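Local coordinates for FOKI restriction endonuclease (Planomicrobium okeanokoites, PDB 2FOK), which cuts double-stranded DNA as a type IIS restriction endonuclease, probably with metal ions, through a cleavage domain joined to a separate DNA-recognition part, at residues A[434-439]-A[566-571]; A[491-496]-A[539-544]; A[495-500]-A[504-509]. All coordinates share one frame; numbering follows the deposited sequence.

From the N terminus, the first of the contacting segments is 434-439, where helix 421-436 ends. Interaction 1 joins this segment to 566-571, close to the end of the chain, and so closes the widest loop, with 126 residues between its segments. The other two contacts nest inside it. Interactions 2 and 3 both start at the end of helix 479-494 and share Arg495 and Asn496: interaction 3 closes a short loop on 504-509, and interaction 2 reaches past that loop to 539-544, at the junction of helix 528-539 and strand 542-547. Glu491 of interaction 2 also bonds to Asn500 and Trp504 of interaction 3. Interaction 1 stands apart, its centre about 19 Å from that of interaction 2.

Interaction 1 of 3, residues A[434-439]-A[566-571]; sequences KVYGYR and EEVRRK
With CG anti to the carbonyl carbon (chi1 -74°), the ring of Tyr438 is placed so that its hydroxyl reaches Val568, whose CG1 is anti to its own backbone N (chi1 169°) and meets the phenol head-on. The two side chains come from opposite directions, and OH of Tyr438 lies 3.3 Å from CG1 of Val568, a close contact between a polar atom and a methyl group. The hydroxyl has its polar partner elsewhere, in a hydrogen bond with OH of Tyr462. The other methyl faces Tyr436: CG2 of Val568 sits at the ring edge, near the ring plane, 4.5 Å from CE2, so this second contact is looser. OH of Tyr436 bonds to the carbonyl O of Leu551, which fixes the far end of that ring. Both buried tyrosines therefore have their hydroxyls satisfied, while Val568 sets one methyl against each of them. Between them, Gly437 leaves the helix with positive phi, where a CB would collide with the carbonyl O of Tyr436. The contact joins the end of helix 421-436 to the short helix 565-569 in the cleavage domain. Around it, Tyr436 also packs on Ile558 of helix 548-560 and on Phe579, and Tyr438 rests on Ile453 of strand 451-454, the sheet neighbour of strand 439-442.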
loop_
_atom_site.group_PDB
_atom_site.type_symbol
_atom_site.label_atom_id
_atom_site.label_comp_id
_atom_site.label_asym_id
_atom_site.label_seq_id
_atom_site.Cartn_x
_atom_site.Cartn_y
_atom_site.Cartn_z
ATOM N N LYS A 434 4.878 12.395 16.745
ATOM C CA LYS A 434 4.032 11.515 17.531
ATOM C C LYS A 434 4.755 10.714 18.596
ATOM O O LYS A 434 4.200 10.482 19.673
ATOM C CB LYS A 434 3.277 10.554 16.602
ATOM C CG LYS A 434 2.035 11.158 15.972
ATOM C CD LYS A 434 1.059 10.081 15.525
ATOM C CE LYS A 434 -0.039 10.661 14.643
ATOM N NZ LYS A 434 -0.962 9.600 14.132
ATOM N N VAL A 435 5.987 10.300 18.310
ATOM C CA VAL A 435 6.735 9.478 19.251
ATOM C C VAL A 435 7.830 10.182 20.026
ATOM O O VAL A 435 7.959 9.982 21.237
ATOM C CB VAL A 435 7.341 8.242 18.542
ATOM C CG1 VAL A 435 8.065 7.347 19.557
ATOM C CG2 VAL A 435 6.239 7.459 17.849
ATOM N N TYR A 436 8.624 10.994 19.334
ATOM C CA TYR A 436 9.713 11.728 19.975
ATOM C C TYR A 436 9.136 12.873 20.791
ATOM O O TYR A 436 9.613 13.164 21.873
ATOM C CB TYR A 436 10.676 12.282 18.926
ATOM C CG TYR A 436 11.791 11.338 18.543
ATOM C CD1 TYR A 436 11.572 10.300 17.642
ATOM C CD2 TYR A 436 13.082 11.516 19.047
ATOM C CE1 TYR A 436 12.620 9.457 17.245
ATOM C CE2 TYR A 436 14.127 10.691 18.663
ATOM C CZ TYR A 436 13.890 9.660 17.760
ATOM O OH TYR A 436 14.926 8.835 17.376
ATOM N N GLY A 437 8.101 13.517 20.264
ATOM C CA GLY A 437 7.469 14.607 20.985
ATOM C C GLY A 437 7.717 15.984 20.414
ATOM O O GLY A 437 7.356 16.988 21.023
ATOM N N TYR A 438 8.325 16.039 19.237
ATOM C CA TYR A 438 8.639 17.308 18.603
ATOM C C TYR A 438 7.402 18.006 18.091
ATOM O O TYR A 438 6.348 17.395 17.912
ATOM C CB TYR A 438 9.592 17.094 17.420
ATOM C CG TYR A 438 11.028 16.785 17.804
ATOM C CD1 TYR A 438 11.902 17.802 18.186
ATOM C CD2 TYR A 438 11.510 15.475 17.767
ATOM C CE1 TYR A 438 13.225 17.521 18.520
ATOM C CE2 TYR A 438 12.834 15.182 18.100
ATOM C CZ TYR A 438 13.680 16.212 18.472
ATOM O OH TYR A 438 14.984 15.931 18.792
ATOM N N ARG A 439 7.543 19.302 17.856
ATOM C CA ARG A 439 6.470 20.099 17.306
ATOM C C ARG A 439 7.015 20.447 15.932
ATOM O O ARG A 439 8.192 20.196 15.663
ATOM C CB ARG A 439 6.250 21.355 18.146
ATOM C CG ARG A 439 4.800 21.587 18.505
ATOM C CD ARG A 439 4.625 21.816 19.992
ATOM N NE ARG A 439 4.165 23.176 20.253
ATOM C CZ ARG A 439 3.720 23.613 21.426
ATOM N NH1 ARG A 439 3.666 22.792 22.472
ATOM N NH2 ARG A 439 3.329 24.875 21.551
ATOM N N GLU A 566 16.771 16.756 25.113
ATOM C CA GLU A 566 17.973 17.569 25.359
ATOM C C GLU A 566 19.201 16.689 25.159
ATOM O O GLU A 566 20.314 17.178 24.944
ATOM C CB GLU A 566 17.974 18.132 26.787
ATOM C CG GLU A 566 19.366 18.509 27.346
ATOM C CD GLU A 566 19.962 19.774 26.733
ATOM O OE1 GLU A 566 19.269 20.467 25.957
ATOM O OE2 GLU A 566 21.131 20.080 27.028
ATOM N N GLU A 567 18.986 15.381 25.238
ATOM C CA GLU A 567 20.057 14.428 25.047
ATOM C C GLU A 567 20.270 14.213 23.558
ATOM O O GLU A 567 21.375 13.906 23.127
ATOM C CB GLU A 567 19.718 13.128 25.753
ATOM C CG GLU A 567 19.701 13.294 27.264
ATOM C CD GLU A 567 19.608 11.984 28.000
ATOM O OE1 GLU A 567 18.623 11.252 27.789
ATOM O OE2 GLU A 567 20.524 11.688 28.789
ATOM N N VAL A 568 19.200 14.402 22.782
ATOM C CA VAL A 568 19.234 14.270 21.323
ATOM C C VAL A 568 20.024 15.468 20.790
ATOM O O VAL A 568 20.902 15.325 19.940
ATOM C CB VAL A 568 17.799 14.302 20.723
ATOM C CG1 VAL A 568 17.858 14.445 19.203
ATOM C CG2 VAL A 568 17.050 13.037 21.092
ATOM N N ARG A 569 19.693 16.649 21.308
ATOM C CA ARG A 569 20.353 17.898 20.941
ATOM C C ARG A 569 21.854 17.671 20.869
ATOM O O ARG A 569 22.486 17.975 19.864
ATOM C CB ARG A 569 20.051 18.968 21.997
ATOM C CG ARG A 569 20.262 20.407 21.545
ATOM C CD ARG A 569 20.484 21.341 22.744
ATOM N NE ARG A 569 21.881 21.765 22.836
ATOM C CZ ARG A 569 22.564 21.895 23.970
ATOM N NH1 ARG A 569 21.993 21.636 25.136
ATOM N NH2 ARG A 569 23.833 22.264 23.934
ATOM N N ARG A 570 22.412 17.123 21.945
ATOM C CA ARG A 570 23.846 16.862 22.035
ATOM C C ARG A 570 24.339 15.742 21.129
ATOM O O ARG A 570 25.537 15.466 21.085
ATOM C CB ARG A 570 24.241 16.529 23.483
ATOM C CG ARG A 570 23.562 17.369 24.555
ATOM C CD ARG A 570 24.045 16.942 25.942
ATOM N NE ARG A 570 22.980 16.959 26.950
ATOM C CZ ARG A 570 22.697 15.954 27.783
ATOM N NH1 ARG A 570 23.399 14.823 27.748
ATOM N NH2 ARG A 570 21.704 16.080 28.661
ATOM N N LYS A 571 23.429 15.089 20.419
ATOM C CA LYS A 571 23.818 13.992 19.541
ATOM C C LYS A 571 24.377 14.511 18.227
ATOM O O LYS A 571 25.185 13.847 17.576
ATOM C CB LYS A 571 22.628 13.067 19.271
ATOM C CG LYS A 571 22.337 12.099 20.394
ATOM C CD LYS A 571 23.602 11.435 20.904
ATOM C CE LYS A 571 23.264 10.259 21.795
ATOM N NZ LYS A 571 23.748 8.971 21.209
#

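Interaction 2 of 3, residues A[491-496]-A[539-544]; sequences ENQTRN and TNCNGA
Gln493 stretches out from the last turn of helix 479-494 and points the NE2 end of its amide at the turn 539-541. Its CG is anti to the carbonyl carbon (chi1 -85°) and the chain runs extended beyond, which delivers NE2 to the carbonyl O of Thr539 in a hydrogen bond of 3.1 Å. The bond is somewhat bent, with an N-H...O angle of 146°. Thr539 O lies close to the amide plane of Gln493, while NE2 is tilted slightly from the plane of the carbonyl. The same nitrogen passes SG of Cys541 at 3.9 Å and CB of Thr539 at 4.1 Å, both at packing distance.

The receiving side is shaped by Thr539 itself. Its OG1 accepts from N of Cys541 at 3.2 Å, an ST turn, and is also bonded to the carbonyl O of Leu535 one helical turn back. Asn540, the first residue beyond helix 528-539, has positive phi and leads the chain toward strand 542-547. Within 491-496, Arg495 folds back over the end of its own helix: NH2 reaches OD1 of Asn492 at 2.9 Å from above the carbonyl plane, and NE makes a weak bond to the backbone O of Asn492.

One uncharged amide thus supplies a donor to a carbonyl at the C-terminal end of a helix, where such oxygens tend to lack backbone partners. Because Gln493 is exposed, water is likely to compete for this single bond, which would make it a modest tie between the two helices.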
loop_
_atom_site.group_PDB
_atom_site.type_symbol
_atom_site.label_atom_id
_atom_site.label_comp_id
_atom_site.label_asym_id
_atom_site.label_seq_id
_atom_site.Cartn_x
_atom_site.Cartn_y
_atom_site.Cartn_z
ATOM N N GLU A 491 18.889 29.707 4.331
ATOM C CA GLU A 491 17.660 30.433 4.057
ATOM C C GLU A 491 16.928 30.720 5.371
ATOM O O GLU A 491 16.141 31.663 5.463
ATOM C CB GLU A 491 16.772 29.602 3.140
ATOM C CG GLU A 491 16.991 29.844 1.665
ATOM C CD GLU A 491 16.065 29.001 0.837
ATOM O OE1 GLU A 491 15.212 28.309 1.444
ATOM O OE2 GLU A 491 16.181 29.021 -0.410
ATOM N N ASN A 492 17.196 29.879 6.372
ATOM C CA ASN A 492 16.624 29.989 7.714
ATOM C C ASN A 492 17.499 30.956 8.508
ATOM O O ASN A 492 17.163 31.362 9.622
ATOM C CB ASN A 492 16.634 28.625 8.412
ATOM C CG ASN A 492 15.838 28.624 9.703
ATOM O OD1 ASN A 492 14.679 29.027 9.728
ATOM N ND2 ASN A 492 16.461 28.173 10.784
ATOM N N GLN A 493 18.647 31.288 7.941
ATOM C CA GLN A 493 19.543 32.229 8.576
ATOM C C GLN A 493 19.262 33.584 7.939
ATOM O O GLN A 493 18.954 34.539 8.640
ATOM C CB GLN A 493 21.004 31.846 8.349
ATOM C CG GLN A 493 21.545 30.826 9.346
ATOM C CD GLN A 493 22.877 30.268 8.917
ATOM O OE1 GLN A 493 23.367 30.576 7.829
ATOM N NE2 GLN A 493 23.476 29.441 9.761
ATOM N N THR A 494 19.343 33.652 6.609
ATOM C CA THR A 494 19.114 34.906 5.892
ATOM C C THR A 494 17.660 35.335 5.919
ATOM O O THR A 494 17.364 36.504 6.154
ATOM C CB THR A 494 19.585 34.815 4.421
ATOM O OG1 THR A 494 18.670 34.010 3.661
ATOM C CG2 THR A 494 20.982 34.199 4.353
ATOM N N ARG A 495 16.762 34.384 5.671
ATOM C CA ARG A 495 15.321 34.634 5.675
ATOM C C ARG A 495 14.848 35.797 4.795
ATOM O O ARG A 495 14.145 36.692 5.252
ATOM C CB ARG A 495 14.845 34.825 7.118
ATOM C CG ARG A 495 14.915 33.537 7.922
ATOM C CD ARG A 495 14.517 33.702 9.384
ATOM N NE ARG A 495 14.594 32.413 10.066
ATOM C CZ ARG A 495 14.068 32.150 11.256
ATOM N NH1 ARG A 495 13.414 33.089 11.916
ATOM N NH2 ARG A 495 14.195 30.942 11.785
ATOM N N ASN A 496 15.224 35.762 3.522
ATOM C CA ASN A 496 14.835 36.807 2.566
ATOM C C ASN A 496 13.663 36.280 1.739
ATOM O O ASN A 496 13.769 35.250 1.092
ATOM C CB ASN A 496 16.026 37.131 1.648
ATOM C CG ASN A 496 15.907 38.485 0.953
ATOM O OD1 ASN A 496 14.814 38.944 0.608
ATOM N ND2 ASN A 496 17.048 39.124 0.735
ATOM N N THR A 539 28.149 26.920 7.472
ATOM C CA THR A 539 26.990 27.478 8.168
ATOM C C THR A 539 27.128 27.606 9.680
ATOM O O THR A 539 26.352 28.322 10.308
ATOM C CB THR A 539 25.742 26.635 7.875
ATOM O OG1 THR A 539 25.770 25.441 8.675
ATOM C CG2 THR A 539 25.700 26.255 6.414
ATOM N N ASN A 540 28.105 26.907 10.253
ATOM C CA ASN A 540 28.388 26.906 11.692
ATOM C C ASN A 540 27.374 26.123 12.532
ATOM O O ASN A 540 27.456 26.088 13.765
ATOM C CB ASN A 540 28.539 28.340 12.226
ATOM C CG ASN A 540 29.797 29.030 11.702
ATOM O OD1 ASN A 540 29.715 30.083 11.083
ATOM N ND2 ASN A 540 30.964 28.427 11.936
ATOM N N CYS A 541 26.440 25.468 11.855
ATOM C CA CYS A 541 25.426 24.656 12.516
ATOM C C CYS A 541 25.919 23.219 12.644
ATOM O O CYS A 541 26.707 22.752 11.821
ATOM C CB CYS A 541 24.129 24.660 11.703
ATOM S SG CYS A 541 23.186 26.178 11.812
ATOM N N ASN A 542 25.456 22.523 13.677
ATOM C CA ASN A 542 25.834 21.131 13.872
ATOM C C ASN A 542 24.807 20.265 13.156
ATOM O O ASN A 542 23.634 20.630 13.056
ATOM C CB ASN A 542 25.848 20.767 15.360
ATOM C CG ASN A 542 26.988 21.423 16.107
ATOM O OD1 ASN A 542 28.158 21.120 15.864
ATOM N ND2 ASN A 542 26.655 22.323 17.027
ATOM N N GLY A 543 25.260 19.123 12.649
ATOM C CA GLY A 543 24.369 18.223 11.950
ATOM C C GLY A 543 24.711 16.775 12.223
ATOM O O GLY A 543 25.581 16.471 13.036
ATOM N N ALA A 544 24.019 15.872 11.544
ATOM C CA ALA A 544 24.268 14.449 11.729
ATOM C C ALA A 544 23.501 13.642 10.693
ATOM O O ALA A 544 22.714 14.191 9.920
ATOM C CB ALA A 544 23.834 14.016 13.146
#

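Interaction 3 of 3, residues A[495-500]-A[504-509]; sequences RNKHIN and WWKVYP
The indole of Trp505 lies under the extended side chain of Arg495 in a CH-pi contact, within the loop that leads from helix 479-494 to strand 515-521 of the PD-(D/E)XK-type cleavage domain. Trp505 belongs to a 3-10 segment, 504-507. Its CG stands between the backbone N and the carbonyl carbon (chi1 51°), which lays the ring along the side chain of Arg495. From the backbone outward, CB of Trp505 first meets NE of Arg495 at 3.8 Å. CD1 comes next, 3.4 Å from CG of Arg495, and this methylene stands over the face of the five-membered ring, 10° off its normal. NE1 and CE2 then run beneath CB of Arg495, and CZ2 lies against the backbone of the same residue. Farther on, CZ3 packs on CB of Asn500 at 3.8 Å, and the far corner of the ring, CH2, approaches the carbonyl O of Asn500 at 3.3 Å. The guanidinium of Arg495 continues past the ring, its plane turned only 16° from that of the indole.

A leucine in place of Trp505 would probably leave the methylenes of Arg495 without their aromatic face and open a gap beside Asn500.

Asn500 and Trp504 meet differently: ND2 comes to the indole edge, 3.5 Å from CD1 of Trp504, and ND2 of Asn500 and NE1 of Trp504 are both hydrogen-bonded to OE1 of Glu491. NZ of Lys497 lies at the edge of the Trp505 ring, 4.2 Å from the like-charged NZ of Lys506, and is salt-bridged to Glu503. Beyond the ring, a water accepts from NH2 of Arg495, which is also bonded to Asn492, at 3.2 Å and donates to the carbonyl O of Pro509 at 2.8 Å.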
loop_
_atom_site.group_PDB
_atom_site.type_symbol
_atom_site.label_atom_id
_atom_site.label_comp_id
_atom_site.label_asym_id
_atom_site.label_seq_id
_atom_site.Cartn_x
_atom_site.Cartn_y
_atom_site.Cartn_z
ATOM N N ARG A 495 16.762 34.384 5.671
ATOM C CA ARG A 495 15.321 34.634 5.675
ATOM C C ARG A 495 14.848 35.797 4.795
ATOM O O ARG A 495 14.145 36.692 5.252
ATOM C CB ARG A 495 14.845 34.825 7.118
ATOM C CG ARG A 495 14.915 33.537 7.922
ATOM C CD ARG A 495 14.517 33.702 9.384
ATOM N NE ARG A 495 14.594 32.413 10.066
ATOM C CZ ARG A 495 14.068 32.150 11.256
ATOM N NH1 ARG A 495 13.414 33.089 11.916
ATOM N NH2 ARG A 495 14.195 30.942 11.785
ATOM N N ASN A 496 15.224 35.762 3.522
ATOM C CA ASN A 496 14.835 36.807 2.566
ATOM C C ASN A 496 13.663 36.280 1.739
ATOM O O ASN A 496 13.769 35.250 1.092
ATOM C CB ASN A 496 16.026 37.131 1.648
ATOM C CG ASN A 496 15.907 38.485 0.953
ATOM O OD1 ASN A 496 14.814 38.944 0.608
ATOM N ND2 ASN A 496 17.048 39.124 0.735
ATOM N N LYS A 497 12.556 37.005 1.756
ATOM C CA LYS A 497 11.349 36.628 1.033
ATOM C C LYS A 497 11.498 36.697 -0.488
ATOM O O LYS A 497 10.658 36.178 -1.230
ATOM C CB LYS A 497 10.191 37.529 1.473
ATOM C CG LYS A 497 10.017 37.625 2.983
ATOM C CD LYS A 497 11.094 38.485 3.661
ATOM C CE LYS A 497 11.512 37.902 5.014
ATOM N NZ LYS A 497 10.404 37.222 5.766
ATOM N N HIS A 498 12.553 37.349 -0.956
ATOM C CA HIS A 498 12.779 37.458 -2.390
ATOM C C HIS A 498 13.503 36.208 -2.859
ATOM O O HIS A 498 13.195 35.655 -3.920
ATOM C CB HIS A 498 13.584 38.721 -2.698
ATOM C CG HIS A 498 12.818 39.986 -2.459
ATOM N ND1 HIS A 498 13.426 41.211 -2.296
ATOM C CD2 HIS A 498 11.485 40.212 -2.355
ATOM C CE1 HIS A 498 12.503 42.137 -2.102
ATOM N NE2 HIS A 498 11.317 41.557 -2.133
ATOM N N ILE A 499 14.453 35.759 -2.043
ATOM C CA ILE A 499 15.217 34.554 -2.329
ATOM C C ILE A 499 14.248 33.365 -2.308
ATOM O O ILE A 499 14.284 32.494 -3.181
ATOM C CB ILE A 499 16.314 34.345 -1.274
ATOM C CG1 ILE A 499 17.366 35.451 -1.397
ATOM C CG2 ILE A 499 16.924 32.970 -1.434
ATOM C CD1 ILE A 499 18.036 35.518 -2.768
ATOM N N ASN A 500 13.390 33.326 -1.291
ATOM C CA ASN A 500 12.388 32.270 -1.196
ATOM C C ASN A 500 11.051 32.862 -0.748
ATOM O O ASN A 500 10.818 33.088 0.444
ATOM C CB ASN A 500 12.826 31.168 -0.226
ATOM C CG ASN A 500 12.075 29.872 -0.454
ATOM O OD1 ASN A 500 10.976 29.857 -1.004
ATOM N ND2 ASN A 500 12.668 28.776 -0.026
ATOM N N TRP A 504 9.205 29.494 4.193
ATOM C CA TRP A 504 8.957 28.289 4.982
ATOM C C TRP A 504 9.437 28.378 6.433
ATOM O O TRP A 504 8.807 27.817 7.338
ATOM C CB TRP A 504 9.580 27.057 4.295
ATOM C CG TRP A 504 11.086 27.064 4.207
ATOM C CD1 TRP A 504 11.844 27.513 3.163
ATOM C CD2 TRP A 504 12.011 26.580 5.195
ATOM N NE1 TRP A 504 13.184 27.336 3.437
ATOM C CE2 TRP A 504 13.313 26.767 4.677
ATOM C CE3 TRP A 504 11.866 26.005 6.467
ATOM C CZ2 TRP A 504 14.466 26.399 5.390
ATOM C CZ3 TRP A 504 13.014 25.635 7.175
ATOM C CH2 TRP A 504 14.294 25.835 6.630
ATOM N N TRP A 505 10.537 29.095 6.658
ATOM C CA TRP A 505 11.116 29.234 7.996
ATOM C C TRP A 505 10.142 29.732 9.064
ATOM O O TRP A 505 10.423 29.615 10.259
ATOM C CB TRP A 505 12.341 30.156 7.953
ATOM C CG TRP A 505 12.083 31.463 7.267
ATOM C CD1 TRP A 505 11.609 32.600 7.839
ATOM C CD2 TRP A 505 12.251 31.757 5.872
ATOM N NE1 TRP A 505 11.465 33.587 6.898
ATOM C CE2 TRP A 505 11.852 33.098 5.679
ATOM C CE3 TRP A 505 12.698 31.018 4.768
ATOM C CZ2 TRP A 505 11.886 33.721 4.426
ATOM C CZ3 TRP A 505 12.731 31.638 3.520
ATOM C CH2 TRP A 505 12.328 32.975 3.362
ATOM N N LYS A 506 9.005 30.278 8.638
ATOM C CA LYS A 506 8.003 30.792 9.574
ATOM C C LYS A 506 7.425 29.683 10.450
ATOM O O LYS A 506 6.815 29.933 11.490
ATOM C CB LYS A 506 6.876 31.489 8.808
ATOM C CG LYS A 506 7.318 32.770 8.117
ATOM C CD LYS A 506 6.129 33.616 7.706
ATOM C CE LYS A 506 6.146 34.953 8.427
ATOM N NZ LYS A 506 7.478 35.624 8.337
ATOM N N VAL A 507 7.615 28.450 10.017
ATOM C CA VAL A 507 7.132 27.313 10.765
ATOM C C VAL A 507 7.675 27.392 12.195
ATOM O O VAL A 507 6.988 27.051 13.154
ATOM C CB VAL A 507 7.600 26.005 10.084
ATOM C CG1 VAL A 507 9.112 25.841 10.254
ATOM C CG2 VAL A 507 6.849 24.818 10.652
ATOM N N TYR A 508 8.900 27.881 12.331
ATOM C CA TYR A 508 9.555 27.981 13.636
ATOM C C TYR A 508 9.116 29.152 14.512
ATOM O O TYR A 508 8.717 30.201 14.009
ATOM C CB TYR A 508 11.076 28.079 13.458
ATOM C CG TYR A 508 11.742 26.910 12.764
ATOM C CD1 TYR A 508 11.767 25.638 13.346
ATOM C CD2 TYR A 508 12.417 27.095 11.553
ATOM C CE1 TYR A 508 12.457 24.585 12.743
ATOM C CE2 TYR A 508 13.108 26.045 10.940
ATOM C CZ TYR A 508 13.129 24.799 11.540
ATOM O OH TYR A 508 13.847 23.784 10.947
ATOM N N PRO A 509 9.167 28.974 15.844
ATOM C CA PRO A 509 8.788 30.038 16.780
ATOM C C PRO A 509 9.947 31.027 16.713
ATOM O O PRO A 509 11.099 30.603 16.633
ATOM C CB PRO A 509 8.721 29.333 18.141
ATOM C CG PRO A 509 8.791 27.862 17.840
ATOM C CD PRO A 509 9.558 27.745 16.557
HETATM O O HOH W 1 13.187 31.198 14.803
#